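PDB 1O75: putative DD-carboxypeptidase TP_0574 from Treponema pallidum, which is a penicillin-binding membrane lipoprotein with zinc-stimulated carboxypeptidase activity on synthetic depsipeptides, and may lower the cross-linking of peptidoglycan. Local coordinates for residues T14-Y17 against A18-W21; T278-S281 against A282-W286; G264-S268 against Y269-M273; E242-H245 against R246-I249. The protein carries 2 engineered substitutions. All coordinates share one frame; numbering follows the deposited sequence.

Contact 1: residues T14-Y17 against A18-W21; sequences TLSY and ADYW
S16 OG accepts a hydrogen bond from the backbone N of D19 at 2.9 Å, and the N-H points almost straight at it (163°). The carboxylate of D19 folds back over the same serine. Its OD2 accepts from the backbone N of S16 at 3.1 Å. That N-H arrives on the anti side of OD2, tilted moderately out of the carboxylate plane. OD2 also lies 2.8 Å from S16 OG. Each residue thus offers its backbone N-H to the side chain of the other. The torsions suit this exchange. S16 OG sits between its own N and carbonyl carbon (chi1 69°), which turns it toward the first turn of the helix. D19 CG lies anti to its carbonyl carbon (chi1 -67°), which brings the carboxylate back to the end of the strand.

Apolar atoms close one flank. L15 CB meets D19 CB at 3.8 Å, and the two side chains cross at a slant. L15 CD2 reaches CA of Y20 at 4.0 Å. Behind the cap the regular helix bonds begin. Y20 N donates to S16 O at 2.9 Å, and W21 N donates to Y17 O at 3.0 Å. The side chains of L15 and Y20 also pack on strand 143-163, through V158 and M155 respectively. The Y20 ring further makes a cation-pi contact with K190.

S16 is the N-cap, and its reciprocal bonds with D19 make a capping box. This motif starts helix 17-25 directly where strand 8-16 of the large mixed sheet ends.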
# COMPACT_ATOMS: atom_id res chain seq x y z
N THR B 14 -12.76 31.00 5.69
CA THR B 14 -11.40 30.50 5.71
C THR B 14 -10.73 30.92 7.00
O THR B 14 -10.60 32.11 7.26
CB THR B 14 -10.62 31.05 4.50
OG1 THR B 14 -11.19 30.51 3.30
CG2 THR B 14 -9.15 30.65 4.56
N LEU B 15 -10.35 29.93 7.82
CA LEU B 15 -9.69 30.22 9.10
C LEU B 15 -8.30 29.60 9.19
O LEU B 15 -8.08 28.45 8.76
CB LEU B 15 -10.53 29.68 10.28
CG LEU B 15 -11.79 30.41 10.78
CD1 LEU B 15 -12.82 30.49 9.66
CD2 LEU B 15 -12.37 29.64 11.99
N SER B 16 -7.37 30.35 9.74
CA SER B 16 -6.03 29.86 9.96
C SER B 16 -6.13 28.77 11.05
O SER B 16 -7.12 28.70 11.76
CB SER B 16 -5.14 30.97 10.48
OG SER B 16 -5.54 31.32 11.79
N TYR B 17 -5.11 27.94 11.17
CA TYR B 17 -5.14 26.92 12.21
C TYR B 17 -5.34 27.57 13.59
O TYR B 17 -6.14 27.08 14.41
CB TYR B 17 -3.85 26.11 12.20
CG TYR B 17 -3.82 25.10 11.08
CD1 TYR B 17 -4.77 24.08 11.01
CD2 TYR B 17 -2.79 25.11 10.14
CE1 TYR B 17 -4.70 23.10 10.05
CE2 TYR B 17 -2.71 24.12 9.16
CZ TYR B 17 -3.66 23.12 9.13
OH TYR B 17 -3.58 22.13 8.17
N ALA B 18 -4.64 28.67 13.86
CA ALA B 18 -4.81 29.35 15.16
C ALA B 18 -6.24 29.88 15.35
O ALA B 18 -6.84 29.73 16.44
CB ALA B 18 -3.80 30.47 15.32
N ASP B 19 -6.80 30.50 14.30
CA ASP B 19 -8.18 31.02 14.36
C ASP B 19 -9.16 29.89 14.66
O ASP B 19 -10.17 30.07 15.36
CB ASP B 19 -8.66 31.60 13.01
CG ASP B 19 -7.93 32.86 12.58
OD1 ASP B 19 -7.61 33.71 13.43
OD2 ASP B 19 -7.71 32.98 11.34
N TYR B 20 -8.92 28.73 14.06
CA TYR B 20 -9.83 27.60 14.24
C TYR B 20 -9.75 26.99 15.64
O TYR B 20 -10.76 26.75 16.29
CB TYR B 20 -9.52 26.49 13.20
CG TYR B 20 -10.48 25.32 13.25
CD1 TYR B 20 -10.33 24.29 14.20
CD2 TYR B 20 -11.60 25.29 12.43
CE1 TYR B 20 -11.27 23.28 14.31
CE2 TYR B 20 -12.55 24.28 12.55
CZ TYR B 20 -12.38 23.29 13.49
OH TYR B 20 -13.33 22.31 13.61
N TRP B 21 -8.53 26.74 16.11
CA TRP B 21 -8.37 26.07 17.38
C TRP B 21 -8.53 26.94 18.62
O TRP B 21 -8.76 26.42 19.70
CB TRP B 21 -7.02 25.32 17.39
CG TRP B 21 -7.04 24.06 16.54
CD1 TRP B 21 -6.44 23.86 15.31
CD2 TRP B 21 -7.78 22.86 16.81
NE1 TRP B 21 -6.78 22.62 14.81
CE2 TRP B 21 -7.60 21.98 15.71
CE3 TRP B 21 -8.58 22.43 17.89
CZ2 TRP B 21 -8.18 20.72 15.65
CZ3 TRP B 21 -9.17 21.15 17.82
CH2 TRP B 21 -8.96 20.32 16.71

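Contact 2: residues T278-S281 against A282-W286; sequences TKHS and ADSWW
H280 ND1 and S284 OG share a hydrogen bond of 2.8 Å, in which either could be the donor. One face of the imidazole lies over S284 O, which stands 3.1 Å above the ring plane, displaced toward the rim. Next to ND1, CE1 comes within 3.4 Å of W286 CD1. The imidazole and the five-membered ring of W286 meet obliquely, their planes inclined at 33°.

Two waters extend this network. One molecule joins S284 OG to T278 OG1, which also bonds to V258 O. Another, in the imidazole plane, joins H280 NE2 to W286 O and sits over the indole face.

Bonds of the backbone and of D283 shape the turn. S281 N donates to S284 O at 2.7 Å. A weak bond from A282 N to H280 O gives a gamma turn centred on S281. Across the turn, D283 OD2 accepts from K279 N at 2.8 Å, D283 N donates to K279 O at 2.9 Å, and OD1 pairs with R304.

The turn leads from strand 274-276 into short strand 284-285, outermost in its four-stranded sheet within this chain and paired with strand 293-298. Helix 60-65 packs on H280 and S281 through Q65, and on W286 through R64.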
# COMPACT_ATOMS: atom_id res chain seq x y z
N THR B 278 -4.66 19.97 16.05
CA THR B 278 -3.67 19.40 15.15
C THR B 278 -3.62 20.19 13.84
O THR B 278 -4.51 21.00 13.55
CB THR B 278 -4.02 17.96 14.77
OG1 THR B 278 -5.29 17.94 14.11
CG2 THR B 278 -4.05 17.04 16.03
N LYS B 279 -2.58 19.93 13.06
CA LYS B 279 -2.41 20.59 11.76
C LYS B 279 -2.22 19.48 10.74
O LYS B 279 -1.43 18.57 10.94
CB LYS B 279 -1.19 21.51 11.81
CG LYS B 279 -1.38 22.64 12.80
CD LYS B 279 -0.32 23.71 12.68
CE LYS B 279 1.04 23.22 13.14
NZ LYS B 279 2.02 24.36 13.22
N HIS B 280 -2.94 19.55 9.63
CA HIS B 280 -2.83 18.49 8.65
C HIS B 280 -1.43 18.44 8.05
O HIS B 280 -0.74 19.45 7.99
CB HIS B 280 -3.87 18.65 7.54
CG HIS B 280 -4.03 17.43 6.71
ND1 HIS B 280 -4.42 16.22 7.26
CD2 HIS B 280 -3.84 17.20 5.39
CE1 HIS B 280 -4.45 15.30 6.31
NE2 HIS B 280 -4.10 15.87 5.17
N SER B 281 -1.02 17.25 7.63
CA SER B 281 0.28 17.00 7.03
C SER B 281 1.32 16.83 8.13
O SER B 281 2.09 15.89 8.12
CB SER B 281 0.69 18.12 6.09
OG SER B 281 1.87 17.73 5.43
N ALA B 282 1.34 17.73 9.10
CA ALA B 282 2.29 17.57 10.19
C ALA B 282 1.79 16.50 11.17
O ALA B 282 2.57 15.66 11.63
CB ALA B 282 2.48 18.91 10.92
N ASP B 283 0.49 16.50 11.48
CA ASP B 283 -0.07 15.57 12.47
C ASP B 283 -1.05 14.54 11.94
O ASP B 283 -1.38 13.57 12.65
CB ASP B 283 -0.79 16.36 13.57
CG ASP B 283 0.07 17.48 14.13
OD1 ASP B 283 1.28 17.24 14.34
OD2 ASP B 283 -0.45 18.59 14.33
N SER B 284 -1.54 14.76 10.72
CA SER B 284 -2.48 13.81 10.14
C SER B 284 -2.24 13.72 8.64
O SER B 284 -1.72 14.66 8.04
CB SER B 284 -3.93 14.23 10.39
OG SER B 284 -4.21 15.56 9.97
N TRP B 285 -2.61 12.60 8.05
CA TRP B 285 -2.40 12.46 6.63
C TRP B 285 -3.28 11.37 6.04
O TRP B 285 -3.82 10.51 6.77
CB TRP B 285 -0.91 12.18 6.34
CG TRP B 285 -0.35 11.03 7.10
CD1 TRP B 285 -0.26 9.73 6.69
CD2 TRP B 285 0.15 11.06 8.45
NE1 TRP B 285 0.25 8.95 7.69
CE2 TRP B 285 0.51 9.73 8.79
CE3 TRP B 285 0.33 12.07 9.41
CZ2 TRP B 285 1.03 9.38 10.05
CZ3 TRP B 285 0.85 11.72 10.66
CH2 TRP B 285 1.19 10.39 10.97
N TRP B 286 -3.48 11.48 4.73
CA TRP B 286 -4.28 10.51 4.00
C TRP B 286 -3.83 10.58 2.54
O TRP B 286 -3.18 11.56 2.14
CB TRP B 286 -5.79 10.80 4.12
CG TRP B 286 -6.23 12.22 3.90
CD1 TRP B 286 -6.59 13.13 4.87
CD2 TRP B 286 -6.41 12.90 2.65
NE1 TRP B 286 -6.98 14.31 4.29
CE2 TRP B 286 -6.88 14.21 2.94
CE3 TRP B 286 -6.22 12.53 1.31
CZ2 TRP B 286 -7.16 15.15 1.94
CZ3 TRP B 286 -6.51 13.47 0.30
CH2 TRP B 286 -6.97 14.77 0.63
O HOH W 1 -5.43 17.56 11.36
O HOH W 2 -3.40 14.49 2.90

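Contact 3: residues G264-S268 against Y269-M273; sequences GDDAS and YTNLM
D266 turns its carboxylate into the bend of the loop, facing the backbone of T270 and N271. Its CG is anti to its own N (chi1 178°), and this carries both oxygens across to the next residues. OD2 meets two backbone N-H groups. T270 N, at 2.8 Å, approaches from above the carboxylate plane. N271 N, at 2.9 Å, comes nearly end-on to the C-O bond.

OD1 is gripped by S268 in two ways. S268 OG donates to it at 2.6 Å, and OD1 receives this bond on its syn lone pair. S268 N donates at 2.9 Å from well above the plane, which makes an Asx turn. S268 OG lies between its own N and carbonyl carbon (chi1 73°), and there it also comes 2.9 Å from T270 OG1. The side chains of D266, S268 and T270 thus touch one another.

The edge of the Y269 ring faces the preceding backbone, with CD1 3.4 Å from A267 O. Its OH bonds to Y313 O, which ties the loop to strand 311-319. The backbone N of Y269 donates to D266 O at 3.0 Å and closes a type I turn.

Four donors, three of them backbone N-H groups, thus converge on one carboxylate. They would probably favour its charged form. These bonds probably help set the course of this largely exposed loop between strands 255-262 and 274-276.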
# COMPACT_ATOMS: atom_id res chain seq x y z
N GLY B 264 -4.59 10.34 29.85
CA GLY B 264 -3.48 9.84 30.65
C GLY B 264 -3.50 8.33 30.75
O GLY B 264 -3.67 7.63 29.75
N ASP B 265 -3.33 7.80 31.96
CA ASP B 265 -3.33 6.34 32.09
C ASP B 265 -4.72 5.78 32.40
O ASP B 265 -4.86 4.59 32.67
CB ASP B 265 -2.35 5.89 33.18
CG ASP B 265 -0.92 6.34 32.92
OD1 ASP B 265 -0.45 6.24 31.76
OD2 ASP B 265 -0.26 6.78 33.88
N ASP B 266 -5.75 6.63 32.34
CA ASP B 266 -7.11 6.17 32.63
C ASP B 266 -7.79 5.39 31.50
O ASP B 266 -8.44 5.96 30.61
CB ASP B 266 -8.01 7.35 33.05
CG ASP B 266 -9.46 6.93 33.32
OD1 ASP B 266 -9.70 5.73 33.54
OD2 ASP B 266 -10.35 7.80 33.29
N ALA B 267 -7.65 4.07 31.55
CA ALA B 267 -8.22 3.17 30.56
C ALA B 267 -9.74 3.23 30.49
O ALA B 267 -10.33 2.78 29.51
CB ALA B 267 -7.79 1.73 30.84
N SER B 268 -10.38 3.81 31.50
CA SER B 268 -11.85 3.90 31.46
C SER B 268 -12.36 5.14 30.73
O SER B 268 -13.56 5.31 30.59
CB SER B 268 -12.43 3.88 32.88
OG SER B 268 -12.19 5.11 33.56
N TYR B 269 -11.46 6.01 30.27
CA TYR B 269 -11.86 7.23 29.58
C TYR B 269 -12.86 8.08 30.40
O TYR B 269 -13.87 8.61 29.89
CB TYR B 269 -12.44 6.91 28.19
CG TYR B 269 -11.37 6.51 27.18
CD1 TYR B 269 -10.85 5.22 27.15
CD2 TYR B 269 -10.85 7.45 26.27
CE1 TYR B 269 -9.83 4.85 26.23
CE2 TYR B 269 -9.84 7.11 25.36
CZ TYR B 269 -9.34 5.80 25.34
OH TYR B 269 -8.39 5.43 24.41
N THR B 270 -12.55 8.24 31.67
CA THR B 270 -13.38 9.01 32.56
C THR B 270 -12.79 10.37 32.92
O THR B 270 -13.49 11.36 32.96
CB THR B 270 -13.66 8.20 33.85
OG1 THR B 270 -14.38 7.00 33.49
CG2 THR B 270 -14.51 9.02 34.84
N ASN B 271 -11.49 10.41 33.16
CA ASN B 271 -10.83 11.64 33.57
C ASN B 271 -10.00 12.32 32.46
O ASN B 271 -8.82 12.02 32.29
CB ASN B 271 -9.97 11.35 34.78
CG ASN B 271 -10.77 10.69 35.92
OD1 ASN B 271 -10.75 9.47 36.11
ND2 ASN B 271 -11.50 11.50 36.64
N LEU B 272 -10.62 13.24 31.74
CA LEU B 272 -9.93 13.93 30.65
C LEU B 272 -8.79 14.77 31.23
O LEU B 272 -9.01 15.58 32.15
CB LEU B 272 -10.93 14.81 29.90
CG LEU B 272 -10.34 15.68 28.79
CD1 LEU B 272 -9.87 14.80 27.62
CD2 LEU B 272 -11.40 16.67 28.35
N MET B 273 -7.59 14.59 30.71
CA MET B 273 -6.43 15.32 31.20
C MET B 273 -6.09 16.57 30.39
O MET B 273 -5.60 17.54 30.93
CB MET B 273 -5.22 14.40 31.28
CG MET B 273 -5.34 13.36 32.39
SD MET B 273 -5.48 14.14 34.03
CE MET B 273 -4.10 15.33 33.92

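Contact 4: residues E242-H245 against R246-I249; sequences ELSH and REFI
E247 reaches back from the helix to the backbone of S244. Its CB lies 3.7 Å from L243 CD2. CB is also near S244 OG. CG lies anti to its carbonyl carbon (chi1 -71°), which directs the chain toward the helix start. There CG meets S244 OG at 3.3 Å. The chain is extended beyond CG and carries the carboxylate alongside the serine to its backbone N.

At the tip, OE1 accepts from S244 N at 3.0 Å. The bond is nearly straight (165°) and reaches OE1 on its anti side, somewhat out of plane. A water donates to OE1 at 2.8 Å and also to E242 O, so the chain ahead of the helix is tied to the same oxygen. OE2 makes a salt bridge with R237. The carboxylate is held at both oxygens.

S244 returns the bond: its OG accepts from E247 N at 3.0 Å. With S244 as N-cap, the pair forms a capping box. The next bonds are regular ones, F248 N to S244 O at 3.1 Å and I249 N to H245 O at 2.9 Å. The H245 and I249 side chains lie side by side and point the same way, with CD2 3.8 Å from CG1.

H245 NE2 bonds to T288 O, and its ND1 bonds to E242 OE1 of the second subunit of the crystal dimer. The cap begins helix 245-252, which follows strand 229-237 after a loop. H245, R246 and I249 of this first turn rest on L114 of strand 101-114.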
# COMPACT_ATOMS: atom_id res chain seq x y z
N GLU B 242 -18.76 -1.48 3.14
CA GLU B 242 -17.40 -1.10 2.82
C GLU B 242 -17.52 0.12 1.90
O GLU B 242 -18.41 0.18 1.05
CB GLU B 242 -16.72 -2.29 2.14
CG GLU B 242 -15.58 -1.99 1.20
CD GLU B 242 -15.11 -3.27 0.52
OE1 GLU B 242 -14.27 -3.99 1.10
OE2 GLU B 242 -15.63 -3.57 -0.57
N LEU B 243 -16.63 1.09 2.08
CA LEU B 243 -16.66 2.30 1.27
C LEU B 243 -16.11 2.05 -0.13
O LEU B 243 -15.14 1.30 -0.30
CB LEU B 243 -15.82 3.40 1.92
CG LEU B 243 -16.30 3.98 3.25
CD1 LEU B 243 -15.16 4.70 3.96
CD2 LEU B 243 -17.47 4.92 3.00
N SER B 244 -16.72 2.71 -1.11
CA SER B 244 -16.26 2.67 -2.50
C SER B 244 -15.16 3.73 -2.56
O SER B 244 -15.07 4.58 -1.66
CB SER B 244 -17.40 3.07 -3.44
OG SER B 244 -17.74 4.45 -3.30
N HIS B 245 -14.34 3.72 -3.61
CA HIS B 245 -13.26 4.70 -3.76
C HIS B 245 -13.91 6.08 -3.77
O HIS B 245 -13.43 7.02 -3.12
CB HIS B 245 -12.50 4.44 -5.08
CG HIS B 245 -11.23 5.23 -5.23
ND1 HIS B 245 -10.60 5.38 -6.45
CD2 HIS B 245 -10.45 5.87 -4.32
CE1 HIS B 245 -9.49 6.08 -6.29
NE2 HIS B 245 -9.37 6.39 -5.01
N ARG B 246 -15.03 6.20 -4.47
CA ARG B 246 -15.71 7.48 -4.54
C ARG B 246 -16.21 7.98 -3.17
O ARG B 246 -16.11 9.16 -2.86
CB ARG B 246 -16.88 7.41 -5.53
CG ARG B 246 -17.79 8.63 -5.49
CD ARG B 246 -18.28 8.97 -6.88
NE ARG B 246 -18.63 7.76 -7.62
CZ ARG B 246 -18.69 7.67 -8.94
NH1 ARG B 246 -18.42 8.74 -9.69
NH2 ARG B 246 -18.98 6.51 -9.52
N GLU B 247 -16.76 7.08 -2.37
CA GLU B 247 -17.24 7.50 -1.05
C GLU B 247 -16.08 7.96 -0.15
O GLU B 247 -16.22 8.90 0.61
CB GLU B 247 -18.04 6.37 -0.38
CG GLU B 247 -19.43 6.14 -1.05
CD GLU B 247 -20.10 4.86 -0.59
OE1 GLU B 247 -19.38 3.89 -0.26
OE2 GLU B 247 -21.34 4.81 -0.56
N PHE B 248 -14.93 7.30 -0.24
CA PHE B 248 -13.80 7.71 0.58
C PHE B 248 -13.26 9.04 0.11
O PHE B 248 -12.95 9.92 0.91
CB PHE B 248 -12.68 6.67 0.52
CG PHE B 248 -11.44 7.08 1.28
CD1 PHE B 248 -11.48 7.23 2.67
CD2 PHE B 248 -10.26 7.35 0.61
CE1 PHE B 248 -10.35 7.63 3.37
CE2 PHE B 248 -9.12 7.75 1.29
CZ PHE B 248 -9.16 7.89 2.67
N ILE B 249 -13.16 9.21 -1.21
CA ILE B 249 -12.67 10.48 -1.72
C ILE B 249 -13.57 11.65 -1.31
O ILE B 249 -13.09 12.72 -0.96
CB ILE B 249 -12.51 10.39 -3.26
CG1 ILE B 249 -11.33 9.48 -3.58
CG2 ILE B 249 -12.28 11.78 -3.86
CD1 ILE B 249 -10.03 9.96 -2.98
O HOH W 3 -20.61 1.44 0.07

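How the contacts relate
Contacts 1 and 2 touch, although far apart in sequence. Y17 OH is 3.0 Å from H280 N, a probable hydrogen bond, and W21 NE1 is 3.1 Å from T278 O, a weak one. They join the first helix to the turn before strand 284-285. Contact 4 comes within about 5 Å of contact 2 (nearest atoms). The F248 and W286 side chains lie about 6 and 8 Å from bound sulfated sugar units. Contact 3 stands apart, its centre 24 Å from that of contact 2. The T278 and Y269 side chains lie about 7 and 10 Å from a xenon, not necessarily the same one. Contacts 1 and 4, both helix starts, have centres 28 Å apart.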